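Local coordinates for protein ORF10 (Moritella marina, PDB 6RIW) that forms the ketosynthase-chain length factor didomain of a polyunsaturated fatty acid synthase and probably extends acyl chains by 3-oxoacyl-[acyl-carrier-protein] synthase activity, at residues R574-L579 against A687-A692; D562-D567 against A745-V750; L132-Y137 against Q590-V595; M584-H589 against I699-L704. All blocks are in the same frame, centred on the assembly; numbering follows the deposited sequence.

Interaction 1: R574-L579 against A687-A692; sequences RNVAVL and AVIIAA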
loop_
_atom_site.group_PDB
_atom_site.type_symbol
_atom_site.label_atom_id
_atom_site.label_comp_id
_atom_site.label_asym_id
_atom_site.label_seq_id
_atom_site.Cartn_x
_atom_site.Cartn_y
_atom_site.Cartn_z
ATOM N N ARG A 574 -24.237 5.583 1.835
ATOM C CA ARG A 574 -24.179 5.221 3.239
ATOM C C ARG A 574 -22.742 5.235 3.746
ATOM O O ARG A 574 -21.784 5.273 2.972
ATOM C CB ARG A 574 -24.800 3.839 3.456
ATOM C CG ARG A 574 -26.268 3.766 3.055
ATOM C CD ARG A 574 -27.152 4.529 4.053
ATOM N NE ARG A 574 -28.575 4.296 3.791
ATOM C CZ ARG A 574 -29.229 3.186 4.124
ATOM N NH1 ARG A 574 -28.596 2.196 4.736
ATOM N NH2 ARG A 574 -30.524 3.065 3.849
ATOM N N ASN A 575 -22.616 5.217 5.070
ATOM C CA ASN A 575 -21.341 5.206 5.782
ATOM C C ASN A 575 -20.845 3.765 5.739
ATOM O O ASN A 575 -21.123 2.972 6.632
ATOM C CB ASN A 575 -21.532 5.706 7.213
ATOM C CG ASN A 575 -20.220 5.810 8.000
ATOM O OD1 ASN A 575 -19.135 5.547 7.477
ATOM N ND2 ASN A 575 -20.323 6.196 9.268
ATOM N N VAL A 576 -20.171 3.411 4.649
ATOM C CA VAL A 576 -19.639 2.067 4.430
ATOM C C VAL A 576 -18.157 2.203 4.146
ATOM O O VAL A 576 -17.747 3.091 3.383
ATOM C CB VAL A 576 -20.353 1.353 3.264
ATOM C CG1 VAL A 576 -19.603 0.064 2.800
ATOM C CG2 VAL A 576 -21.770 0.998 3.667
ATOM N N ALA A 577 -17.355 1.323 4.750
ATOM C CA ALA A 577 -15.909 1.299 4.531
ATOM C C ALA A 577 -15.517 0.269 3.469
ATOM O O ALA A 577 -16.181 -0.753 3.282
ATOM C CB ALA A 577 -15.172 0.999 5.837
ATOM N N VAL A 578 -14.425 0.555 2.761
ATOM C CA VAL A 578 -13.897 -0.343 1.735
ATOM C C VAL A 578 -12.433 -0.607 2.073
ATOM O O VAL A 578 -11.627 0.334 2.108
ATOM C CB VAL A 578 -14.030 0.250 0.322
ATOM C CG1 VAL A 578 -13.516 -0.729 -0.732
ATOM C CG2 VAL A 578 -15.506 0.607 -0.009
ATOM N N LEU A 579 -12.095 -1.862 2.371
ATOM C CA LEU A 579 -10.725 -2.246 2.672
ATOM C C LEU A 579 -10.250 -3.165 1.562
ATOM O O LEU A 579 -10.929 -4.145 1.242
ATOM C CB LEU A 579 -10.633 -2.971 4.025
ATOM C CG LEU A 579 -11.299 -2.286 5.223
ATOM C CD1 LEU A 579 -11.125 -3.165 6.434
ATOM C CD2 LEU A 579 -10.675 -0.907 5.485
ATOM N N ALA A 687 -21.400 -1.092 7.297
ATOM C CA ALA A 687 -20.918 -2.329 6.680
ATOM C C ALA A 687 -19.491 -2.088 6.230
ATOM O O ALA A 687 -19.052 -0.939 6.104
ATOM C CB ALA A 687 -21.763 -2.773 5.479
ATOM N N VAL A 688 -18.773 -3.181 5.973
ATOM C CA VAL A 688 -17.407 -3.102 5.462
ATOM C C VAL A 688 -17.285 -4.056 4.288
ATOM O O VAL A 688 -17.659 -5.232 4.398
ATOM C CB VAL A 688 -16.361 -3.443 6.541
ATOM C CG1 VAL A 688 -14.948 -3.482 5.934
ATOM C CG2 VAL A 688 -16.430 -2.459 7.713
ATOM N N ILE A 689 -16.831 -3.537 3.153
ATOM C CA ILE A 689 -16.468 -4.373 2.016
ATOM C C ILE A 689 -15.006 -4.722 2.201
ATOM O O ILE A 689 -14.170 -3.822 2.349
ATOM C CB ILE A 689 -16.676 -3.635 0.685
ATOM C CG1 ILE A 689 -18.135 -3.212 0.523
ATOM C CG2 ILE A 689 -16.219 -4.505 -0.471
ATOM C CD1 ILE A 689 -18.434 -2.543 -0.808
ATOM N N ILE A 690 -14.682 -6.013 2.209
ATOM C CA ILE A 690 -13.278 -6.431 2.190
ATOM C C ILE A 690 -13.021 -7.063 0.833
ATOM O O ILE A 690 -13.565 -8.126 0.532
ATOM C CB ILE A 690 -12.927 -7.407 3.313
ATOM C CG1 ILE A 690 -13.289 -6.790 4.674
ATOM C CG2 ILE A 690 -11.407 -7.734 3.221
ATOM C CD1 ILE A 690 -13.015 -7.717 5.859
ATOM N N ALA A 691 -12.226 -6.399 0.003
ATOM C CA ALA A 691 -11.868 -6.948 -1.297
ATOM C C ALA A 691 -10.396 -7.332 -1.276
ATOM O O ALA A 691 -9.612 -6.896 -0.418
ATOM C CB ALA A 691 -12.159 -5.949 -2.428
ATOM N N ALA A 692 -10.020 -8.192 -2.202
ATOM C CA ALA A 692 -8.642 -8.654 -2.227
ATOM C C ALA A 692 -8.283 -8.910 -3.672
ATOM O O ALA A 692 -9.108 -9.427 -4.420
ATOM C CB ALA A 692 -8.457 -9.940 -1.417
#
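Leu-579 and Val-688, side by side on one face of a parallel strand pair, cross obliquely, CD1 of the leucine meeting CG1 of the valine at 3.9 Å, and Ala-577 CB rests on the other methyl, CG2, of the same valine. The axes of 576-579 and 687-692 differ by only 16°, and four backbone bonds join them. From Leu-579 N to Ile-689 O the length is 2.9 Å and the N-H...O angle 177°. Ile-689 N and Ala-691 N give to Ala-577 O and Leu-579 O, so Leu-579 and Ile-689 each spend both N-H and carbonyl on this pairing.

The start of the pair is looser. Ala-577 N reaches Ala-687 O at 3.1 Å, but Asn-575 O stands 4.1 Å from Ala-687 N, and that buried N-H has no partner in the model. Arg-574 beyond it is exposed and forms a salt bridge with Glu-686. Val-576 does the filling here: with CG1 anti to the backbone N (chi1 167°), this methyl comes 3.5 Å from Ala-687 O and 4.3 Å from Ile-689 CG1, while CG2 faces Ala-687 CB. Were an alanine here, both methyls would be gone, and a gap would probably open beside Ala-687 CB and Ile-689 CG1.

Around this thiolase-fold core, strand 659-663 flanks 576-581 and strand 741-752 flanks 687-694; helix 668-682 covers Val-688 and Ile-690, whereas helix 642-653 packs on Val-578.

Interaction 2: D562-D567 against A745-V750; sequences DNAAKD and AAAIVV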
loop_
_atom_site.group_PDB
_atom_site.type_symbol
_atom_site.label_atom_id
_atom_site.label_comp_id
_atom_site.label_asym_id
_atom_site.label_seq_id
_atom_site.Cartn_x
_atom_site.Cartn_y
_atom_site.Cartn_z
ATOM N N ASP A 562 -17.994 -4.667 -6.457
ATOM C CA ASP A 562 -19.328 -4.248 -6.892
ATOM C C ASP A 562 -20.324 -5.396 -6.781
ATOM O O ASP A 562 -21.438 -5.219 -6.275
ATOM C CB ASP A 562 -19.255 -3.740 -8.334
ATOM C CG ASP A 562 -20.542 -3.042 -8.785
ATOM O OD1 ASP A 562 -21.050 -2.165 -8.059
ATOM O OD2 ASP A 562 -21.022 -3.372 -9.888
ATOM N N ASN A 563 -19.935 -6.584 -7.248
ATOM C CA ASN A 563 -20.829 -7.738 -7.201
ATOM C C ASN A 563 -21.111 -8.165 -5.764
ATOM O O ASN A 563 -22.260 -8.475 -5.416
ATOM C CB ASN A 563 -20.233 -8.902 -8.003
ATOM C CG ASN A 563 -20.296 -8.665 -9.495
ATOM O OD1 ASN A 563 -21.094 -7.857 -9.967
ATOM N ND2 ASN A 563 -19.462 -9.368 -10.246
ATOM N N ALA A 564 -20.083 -8.164 -4.903
ATOM C CA ALA A 564 -20.305 -8.510 -3.504
ATOM C C ALA A 564 -21.242 -7.502 -2.826
ATOM O O ALA A 564 -22.095 -7.883 -2.013
ATOM C CB ALA A 564 -18.956 -8.605 -2.766
ATOM N N ALA A 565 -21.104 -6.213 -3.161
ATOM C CA ALA A 565 -21.955 -5.186 -2.562
ATOM C C ALA A 565 -23.411 -5.390 -2.955
ATOM O O ALA A 565 -24.314 -5.258 -2.117
ATOM C CB ALA A 565 -21.483 -3.794 -2.983
ATOM N N LYS A 566 -23.652 -5.742 -4.220
ATOM C CA LYS A 566 -25.009 -6.056 -4.662
ATOM C C LYS A 566 -25.543 -7.302 -3.971
ATOM O O LYS A 566 -26.691 -7.326 -3.508
ATOM C CB LYS A 566 -25.037 -6.236 -6.181
ATOM C CG LYS A 566 -24.934 -4.926 -6.957
ATOM C CD LYS A 566 -24.587 -5.174 -8.426
ATOM C CE LYS A 566 -24.470 -3.867 -9.193
ATOM N NZ LYS A 566 -24.026 -4.146 -10.585
ATOM N N ASP A 567 -24.715 -8.346 -3.882
ATOM C CA ASP A 567 -25.109 -9.587 -3.231
ATOM C C ASP A 567 -25.430 -9.364 -1.759
ATOM O O ASP A 567 -26.312 -10.035 -1.205
ATOM C CB ASP A 567 -23.983 -10.619 -3.409
ATOM C CG ASP A 567 -24.354 -12.018 -2.925
ATOM O OD1 ASP A 567 -25.460 -12.514 -3.240
ATOM O OD2 ASP A 567 -23.509 -12.652 -2.253
ATOM N N ALA A 745 -9.067 -12.324 -7.767
ATOM C CA ALA A 745 -9.602 -11.267 -6.922
ATOM C C ALA A 745 -10.905 -11.777 -6.328
ATOM O O ALA A 745 -11.574 -12.620 -6.926
ATOM C CB ALA A 745 -9.834 -9.963 -7.715
ATOM N N ALA A 746 -11.248 -11.282 -5.142
ATOM C CA ALA A 746 -12.514 -11.686 -4.544
ATOM C C ALA A 746 -12.893 -10.657 -3.493
ATOM O O ALA A 746 -12.060 -9.840 -3.071
ATOM C CB ALA A 746 -12.418 -13.108 -3.943
ATOM N N ALA A 747 -14.165 -10.687 -3.075
ATOM C CA ALA A 747 -14.630 -9.693 -2.123
ATOM C C ALA A 747 -15.749 -10.276 -1.282
ATOM O O ALA A 747 -16.458 -11.199 -1.715
ATOM C CB ALA A 747 -15.113 -8.398 -2.819
ATOM N N ILE A 748 -15.867 -9.759 -0.051
ATOM C CA ILE A 748 -16.954 -10.114 0.853
ATOM C C ILE A 748 -17.481 -8.832 1.481
ATOM O O ILE A 748 -16.794 -7.812 1.552
ATOM C CB ILE A 748 -16.527 -11.108 1.965
ATOM C CG1 ILE A 748 -15.447 -10.519 2.870
ATOM C CG2 ILE A 748 -16.130 -12.455 1.370
ATOM C CD1 ILE A 748 -15.099 -11.452 4.079
ATOM N N VAL A 749 -18.732 -8.894 1.920
ATOM C CA VAL A 749 -19.360 -7.831 2.691
ATOM C C VAL A 749 -19.626 -8.399 4.069
ATOM O O VAL A 749 -20.185 -9.494 4.183
ATOM C CB VAL A 749 -20.673 -7.350 2.047
ATOM C CG1 VAL A 749 -21.355 -6.332 2.962
ATOM C CG2 VAL A 749 -20.444 -6.787 0.638
ATOM N N VAL A 750 -19.216 -7.673 5.107
ATOM C CA VAL A 750 -19.430 -8.107 6.477
ATOM C C VAL A 750 -20.200 -7.027 7.237
ATOM O O VAL A 750 -20.044 -5.825 7.003
ATOM C CB VAL A 750 -18.111 -8.468 7.207
ATOM C CG1 VAL A 750 -17.455 -9.704 6.572
ATOM C CG2 VAL A 750 -17.124 -7.264 7.251
#
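Ala-564 on helix 552-567 sets its CB directly against Ala-747 CB of strand 741-752, 3.8 Å away, in a helix-on-sheet packing within the layered alpha/beta architecture of the thiolase fold. The same CB lies equally near the carbonyl oxygen of Ala-747. Next along the strand on this face is Val-749, whose chi1 of 175° puts CG2 anti to the carbonyl carbon and beside the backbone N, from where it points into the helix backbone. That CG2 methyl comes 3.3 Å from Ala-564 O and 3.9 Å from Ala-565 CA, so the valine meets peptide atoms more closely than it meets side-chain carbons. The small Ala-564 and Ala-565 are consistent with the close approach, the segment axes passing 7.2 Å apart at 29°, and the contact itself is made by van der Waals packing.

Ile-748, between the two contact residues, points away from this helix and packs with Ala-746 on helix 841-854, which places the strand between two helical layers.

Polar groups on the other sides of the helix bond to its surroundings and probably help to set its position. Asp-567 accepts from Tyr-762 OH and Met-474 N, Asn-563 ND2 binds Asp-475, and Asp-562 OD1 takes a salt bridge from Arg-539 and a bond from Trp-653 NE1. One turn on, Lys-566 NZ forms a salt bridge with Asp-562 OD2 at 3.2 Å, coming from above the carboxylate plane, 37° out of it.

Interaction 3: L132-Y137 against Q590-V595; sequences LFMPLY and QYRGRV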
loop_
_atom_site.group_PDB
_atom_site.type_symbol
_atom_site.label_atom_id
_atom_site.label_comp_id
_atom_site.label_asym_id
_atom_site.label_seq_id
_atom_site.Cartn_x
_atom_site.Cartn_y
_atom_site.Cartn_z
ATOM N N LEU A 132 15.333 -6.097 -9.134
ATOM C CA LEU A 132 14.889 -7.483 -9.203
ATOM C C LEU A 132 14.093 -7.805 -10.460
ATOM O O LEU A 132 13.923 -8.987 -10.759
ATOM C CB LEU A 132 14.037 -7.827 -7.967
ATOM C CG LEU A 132 14.782 -7.764 -6.622
ATOM C CD1 LEU A 132 13.807 -7.723 -5.443
ATOM C CD2 LEU A 132 15.706 -8.940 -6.469
ATOM N N PHE A 133 13.611 -6.806 -11.206
ATOM C CA PHE A 133 12.694 -7.087 -12.310
ATOM C C PHE A 133 13.147 -6.519 -13.649
ATOM O O PHE A 133 12.844 -7.105 -14.688
ATOM C CB PHE A 133 11.297 -6.573 -11.960
ATOM C CG PHE A 133 10.772 -7.183 -10.700
ATOM C CD1 PHE A 133 10.516 -8.558 -10.652
ATOM C CD2 PHE A 133 10.606 -6.418 -9.548
ATOM C CE1 PHE A 133 10.074 -9.145 -9.466
ATOM C CE2 PHE A 133 10.150 -6.981 -8.370
ATOM C CZ PHE A 133 9.888 -8.345 -8.310
ATOM N N MET A 134 13.855 -5.394 -13.650
ATOM C CA MET A 134 14.292 -4.811 -14.921
ATOM C C MET A 134 15.000 -5.804 -15.843
ATOM O O MET A 134 14.782 -5.729 -17.066
ATOM C CB MET A 134 15.223 -3.614 -14.664
ATOM C CG MET A 134 14.586 -2.360 -14.130
ATOM S SD MET A 134 12.997 -1.886 -14.867
ATOM C CE MET A 134 12.302 -0.957 -13.495
ATOM N N PRO A 135 15.861 -6.705 -15.364
ATOM C CA PRO A 135 16.557 -7.591 -16.308
ATOM C C PRO A 135 15.621 -8.504 -17.082
ATOM O O PRO A 135 15.992 -8.936 -18.171
ATOM C CB PRO A 135 17.503 -8.397 -15.408
ATOM C CG PRO A 135 17.718 -7.548 -14.224
ATOM C CD PRO A 135 16.369 -6.892 -13.987
ATOM N N LEU A 136 14.430 -8.816 -16.556
ATOM C CA LEU A 136 13.452 -9.574 -17.341
ATOM C C LEU A 136 13.158 -8.864 -18.660
ATOM O O LEU A 136 13.321 -9.440 -19.739
ATOM C CB LEU A 136 12.147 -9.739 -16.563
ATOM C CG LEU A 136 12.176 -10.551 -15.265
ATOM C CD1 LEU A 136 10.897 -10.289 -14.435
ATOM C CD2 LEU A 136 12.314 -12.021 -15.631
ATOM N N TYR A 137 12.696 -7.615 -18.583
ATOM C CA TYR A 137 12.287 -6.912 -19.800
ATOM C C TYR A 137 13.485 -6.606 -20.678
ATOM O O TYR A 137 13.388 -6.659 -21.914
ATOM C CB TYR A 137 11.568 -5.609 -19.468
ATOM C CG TYR A 137 10.791 -5.660 -18.178
ATOM C CD1 TYR A 137 9.824 -6.652 -17.985
ATOM C CD2 TYR A 137 11.021 -4.717 -17.160
ATOM C CE1 TYR A 137 9.119 -6.734 -16.797
ATOM C CE2 TYR A 137 10.315 -4.770 -15.971
ATOM C CZ TYR A 137 9.354 -5.772 -15.802
ATOM O OH TYR A 137 8.654 -5.852 -14.622
ATOM N N GLN A 590 7.327 -2.460 -15.210
ATOM C CA GLN A 590 7.417 -2.355 -16.658
ATOM C C GLN A 590 7.418 -0.906 -17.121
ATOM O O GLN A 590 7.933 -0.621 -18.204
ATOM C CB GLN A 590 6.265 -3.132 -17.310
ATOM C CG GLN A 590 6.374 -4.629 -17.080
ATOM C CD GLN A 590 5.110 -5.371 -17.466
ATOM O OE1 GLN A 590 4.287 -4.845 -18.199
ATOM N NE2 GLN A 590 4.959 -6.606 -16.982
ATOM N N TYR A 591 6.859 0.014 -16.329
ATOM C CA TYR A 591 6.803 1.403 -16.765
ATOM C C TYR A 591 8.201 2.020 -16.844
ATOM O O TYR A 591 8.580 2.610 -17.871
ATOM C CB TYR A 591 5.900 2.220 -15.845
ATOM C CG TYR A 591 5.912 3.658 -16.262
ATOM C CD1 TYR A 591 5.398 4.038 -17.492
ATOM C CD2 TYR A 591 6.485 4.630 -15.450
ATOM C CE1 TYR A 591 5.452 5.364 -17.914
ATOM C CE2 TYR A 591 6.533 5.953 -15.853
ATOM C CZ TYR A 591 6.014 6.308 -17.085
ATOM O OH TYR A 591 6.069 7.619 -17.482
ATOM N N ARG A 592 8.985 1.919 -15.770
ATOM C CA ARG A 592 10.382 2.347 -15.889
ATOM C C ARG A 592 11.152 1.440 -16.848
ATOM O O ARG A 592 12.091 1.891 -17.522
ATOM C CB ARG A 592 11.064 2.381 -14.516
ATOM C CG ARG A 592 12.507 2.908 -14.619
ATOM C CD ARG A 592 13.164 3.187 -13.275
ATOM N NE ARG A 592 14.550 3.604 -13.521
ATOM C CZ ARG A 592 15.286 4.324 -12.678
ATOM N NH1 ARG A 592 14.780 4.713 -11.522
ATOM N NH2 ARG A 592 16.533 4.658 -13.002
ATOM N N GLY A 593 10.766 0.166 -16.930
ATOM C CA GLY A 593 11.333 -0.709 -17.943
ATOM C C GLY A 593 11.261 -0.111 -19.335
ATOM O O GLY A 593 12.169 -0.301 -20.148
ATOM N N ARG A 594 10.190 0.630 -19.625
ATOM C CA ARG A 594 10.101 1.370 -20.886
ATOM C C ARG A 594 10.900 2.674 -20.837
ATOM O O ARG A 594 11.741 2.950 -21.705
ATOM C CB ARG A 594 8.627 1.654 -21.196
ATOM C CG ARG A 594 8.384 2.691 -22.301
ATOM C CD ARG A 594 7.044 3.434 -22.194
ATOM N NE ARG A 594 7.126 4.619 -23.052
ATOM C CZ ARG A 594 6.826 4.637 -24.347
ATOM N NH1 ARG A 594 6.364 3.548 -24.934
ATOM N NH2 ARG A 594 6.991 5.756 -25.052
ATOM N N VAL A 595 10.653 3.487 -19.827
ATOM C CA VAL A 595 11.162 4.861 -19.815
ATOM C C VAL A 595 12.687 4.882 -19.843
ATOM O O VAL A 595 13.308 5.697 -20.545
ATOM C CB VAL A 595 10.605 5.604 -18.590
ATOM C CG1 VAL A 595 11.394 6.854 -18.321
ATOM C CG2 VAL A 595 9.104 5.902 -18.793
#
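The ring of Tyr-137 stands between its own helix and Gln-590: Phe-133 O lies 3.7 Å over one face, offset toward the rim, and Gln-590 CA makes an off-centre CH-pi contact from the opposite side of the ring plane, 4.3 Å from the centroid. Gln-590 CG comes in obliquely to Tyr-137 CZ at 3.4 Å, and its amide is turned 76° to the ring. This is a helix-helix packing between the two ketosynthase-like halves of the didomain, helix 129-148 of the first against helix 589-595 of the second; the segments 132-137 and 590-595 cross at -57°.

Both polar ends lead to one acceptor outside the pair, since Tyr-137 OH and Gln-590 NE2 each bind Glu-700 OE2. That shared anchor is consistent with the unusual ring setting, chi1 -31°, which is away from a staggered value. Gly-593 permits the fit: its CA lies 4.1 Å from Tyr-137 CD2, and any CB there would fall 2.8 Å from that ring atom, a clash.

The first segment is kinked at Pro-135, whose ring nitrogen has no N-H to give, and Leu-136 N turns to Phe-133 O, three residues back. Arg-592 crosses Met-134 at about a right angle, while its guanidinium goes on to Asn-596 and to a salt bridge with Asp-227. Beside the ring, the thioether of Met-134, brought there by the bend at chi2, closes the contact with SD 3.7 Å from Gly-593 N and CE 3.7 Å from Arg-592 CB.

Interaction 4: M584-H589 against I699-L704; sequences MELELH and IENITL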
loop_
_atom_site.group_PDB
_atom_site.type_symbol
_atom_site.label_atom_id
_atom_site.label_comp_id
_atom_site.label_asym_id
_atom_site.label_seq_id
_atom_site.Cartn_x
_atom_site.Cartn_y
_atom_site.Cartn_z
ATOM N N MET A 584 1.853 -4.683 -3.880
ATOM C CA MET A 584 2.048 -3.893 -5.098
ATOM C C MET A 584 1.881 -4.771 -6.336
ATOM O O MET A 584 2.171 -5.975 -6.324
ATOM C CB MET A 584 3.413 -3.178 -5.101
ATOM C CG MET A 584 4.649 -4.037 -5.215
ATOM S SD MET A 584 6.090 -3.084 -5.881
ATOM C CE MET A 584 5.505 -2.656 -7.463
ATOM N N GLU A 585 1.332 -4.175 -7.385
ATOM C CA GLU A 585 1.341 -4.794 -8.703
ATOM C C GLU A 585 2.779 -4.787 -9.193
ATOM O O GLU A 585 3.312 -3.730 -9.540
ATOM C CB GLU A 585 0.432 -4.014 -9.649
ATOM C CG GLU A 585 0.444 -4.522 -11.098
ATOM C CD GLU A 585 0.219 -6.029 -11.187
ATOM O OE1 GLU A 585 -0.965 -6.460 -11.137
ATOM O OE2 GLU A 585 1.222 -6.782 -11.322
ATOM N N LEU A 586 3.421 -5.949 -9.172
ATOM C CA LEU A 586 4.815 -6.025 -9.592
ATOM C C LEU A 586 5.002 -5.649 -11.057
ATOM O O LEU A 586 6.115 -5.247 -11.440
ATOM C CB LEU A 586 5.332 -7.429 -9.318
ATOM C CG LEU A 586 5.349 -7.843 -7.824
ATOM C CD1 LEU A 586 5.707 -9.336 -7.710
ATOM C CD2 LEU A 586 6.338 -6.995 -7.021
ATOM N N GLU A 587 3.949 -5.768 -11.896
ATOM C CA GLU A 587 4.064 -5.330 -13.288
ATOM C C GLU A 587 4.271 -3.824 -13.416
ATOM O O GLU A 587 4.618 -3.349 -14.511
ATOM C CB GLU A 587 2.837 -5.764 -14.115
ATOM C CG GLU A 587 2.741 -7.283 -14.262
ATOM C CD GLU A 587 1.613 -7.721 -15.204
ATOM O OE1 GLU A 587 0.736 -6.891 -15.545
ATOM O OE2 GLU A 587 1.604 -8.901 -15.596
ATOM N N LEU A 588 4.111 -3.063 -12.331
ATOM C CA LEU A 588 4.415 -1.638 -12.398
ATOM C C LEU A 588 5.876 -1.344 -12.746
ATOM O O LEU A 588 6.182 -0.221 -13.184
ATOM C CB LEU A 588 4.062 -0.961 -11.064
ATOM C CG LEU A 588 2.562 -0.858 -10.716
ATOM C CD1 LEU A 588 2.411 -0.154 -9.372
ATOM C CD2 LEU A 588 1.806 -0.132 -11.805
ATOM N N HIS A 589 6.783 -2.306 -12.546
ATOM C CA HIS A 589 8.178 -2.118 -12.941
ATOM C C HIS A 589 8.335 -2.022 -14.450
ATOM O O HIS A 589 9.364 -1.528 -14.922
ATOM C CB HIS A 589 9.043 -3.258 -12.380
ATOM C CG HIS A 589 9.092 -3.258 -10.881
ATOM N ND1 HIS A 589 8.269 -4.051 -10.110
ATOM C CD2 HIS A 589 9.844 -2.535 -10.012
ATOM C CE1 HIS A 589 8.509 -3.819 -8.825
ATOM N NE2 HIS A 589 9.472 -2.915 -8.738
ATOM N N ILE A 699 4.965 -12.720 -14.620
ATOM C CA ILE A 699 6.321 -13.251 -14.577
ATOM C C ILE A 699 7.085 -12.654 -13.399
ATOM O O ILE A 699 7.959 -13.310 -12.811
ATOM C CB ILE A 699 7.057 -13.020 -15.912
ATOM C CG1 ILE A 699 8.346 -13.856 -15.940
ATOM C CG2 ILE A 699 7.294 -11.494 -16.171
ATOM C CD1 ILE A 699 9.072 -13.882 -17.311
ATOM N N GLU A 700 6.757 -11.423 -13.019
ATOM C CA GLU A 700 7.438 -10.807 -11.880
ATOM C C GLU A 700 7.139 -11.564 -10.594
ATOM O O GLU A 700 8.036 -11.784 -9.768
ATOM C CB GLU A 700 7.014 -9.349 -11.736
ATOM C CG GLU A 700 7.491 -8.455 -12.872
ATOM C CD GLU A 700 6.512 -8.342 -14.042
ATOM O OE1 GLU A 700 5.616 -9.219 -14.196
ATOM O OE2 GLU A 700 6.649 -7.376 -14.824
ATOM N N ASN A 701 5.880 -11.967 -10.400
ATOM C CA ASN A 701 5.587 -12.719 -9.185
ATOM C C ASN A 701 6.207 -14.103 -9.212
ATOM O O ASN A 701 6.677 -14.583 -8.180
ATOM C CB ASN A 701 4.094 -12.848 -8.922
ATOM C CG ASN A 701 3.832 -13.452 -7.550
ATOM O OD1 ASN A 701 4.215 -12.861 -6.532
ATOM N ND2 ASN A 701 3.228 -14.635 -7.510
ATOM N N ILE A 702 6.214 -14.777 -10.363
ATOM C CA ILE A 702 6.850 -16.092 -10.396
ATOM C C ILE A 702 8.341 -15.960 -10.064
ATOM O O ILE A 702 8.893 -16.724 -9.250
ATOM C CB ILE A 702 6.619 -16.785 -11.757
ATOM C CG1 ILE A 702 5.352 -17.647 -11.752
ATOM C CG2 ILE A 702 7.759 -17.812 -12.009
ATOM C CD1 ILE A 702 4.077 -16.919 -11.401
ATOM N N THR A 703 8.999 -14.969 -10.664
ATOM C CA THR A 703 10.395 -14.646 -10.355
ATOM C C THR A 703 10.611 -14.405 -8.862
ATOM O O THR A 703 11.531 -14.966 -8.252
ATOM C CB THR A 703 10.803 -13.389 -11.135
ATOM O OG1 THR A 703 10.703 -13.644 -12.534
ATOM C CG2 THR A 703 12.241 -12.980 -10.805
ATOM N N LEU A 704 9.773 -13.565 -8.262
ATOM C CA LEU A 704 9.911 -13.250 -6.844
ATOM C C LEU A 704 9.738 -14.490 -5.969
ATOM O O LEU A 704 10.550 -14.750 -5.069
ATOM C CB LEU A 704 8.885 -12.173 -6.457
ATOM C CG LEU A 704 8.786 -11.879 -4.954
ATOM C CD1 LEU A 704 10.161 -11.433 -4.412
ATOM C CD2 LEU A 704 7.719 -10.827 -4.666
HETATM O O HOH W 1 3.902 -10.557 -16.383
#
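Leu-586 presses its CB on Glu-700 CB at 3.5 Å and carries CD1 onward over the helix, 3.7 Å from Asn-701 CA and 3.9 Å from Leu-704 CD2. The motif is a 3-10 turn, 586-588, packed on the N-terminal part of helix 699-706 in the second ketosynthase-like half. Glu-700 does not extend along its helix: its chain bends at chi2 (91°) and brings the carboxylate across the Glu-587 side chain at about a right angle, OE1 3.5 Å from Glu-587 CG.

The two carboxylates, their planes 49° apart, hold like charges near each other, Glu-587 OE2 standing 4.3 Å from Glu-700 OE1. A water lies between these oxygens and accepts from Ile-699 N at 3.0 Å. Arg-505 pairs with Glu-587 in a salt bridge, and the helix start may further ease the negative charge. Glu-700 OE2 is taken by Tyr-137 and Gln-590. A leucine in place of Glu-700 has no carboxylate, so Tyr-137 OH and Gln-590 NE2 would probably be left without their common acceptor and the water without one of its neighbours.

The turn is fixed from within. Glu-585 folds back, and its OE2 receives Glu-587 N at 3.0 Å through the anti lone pair. Leu-586 O accepts twice, from His-589 N and from His-589 ND1, the latter at 2.8 Å and 156° with the oxygen close to the imidazole plane.

From the N terminus, helix 129-148 of the first ketosynthase-like half waits more than 450 residues until interaction 3 closes its loop on helix 589-595 of the second half. Within that second half, helix 552-567 opens the loop that interaction 2 closes at strand 741-752, and interactions 1 and 4 both nest inside it. Interactions 1 and 4 cross each other, as their segments alternate, and interaction 3 crosses all the others. Interactions 1 and 2 touch where strands 687-694 and 741-752 pair, building one helix-backed sheet; interactions 3 and 4, about 10 Å apart between centres, meet at Glu-700 and join the turn-helix region to the first half.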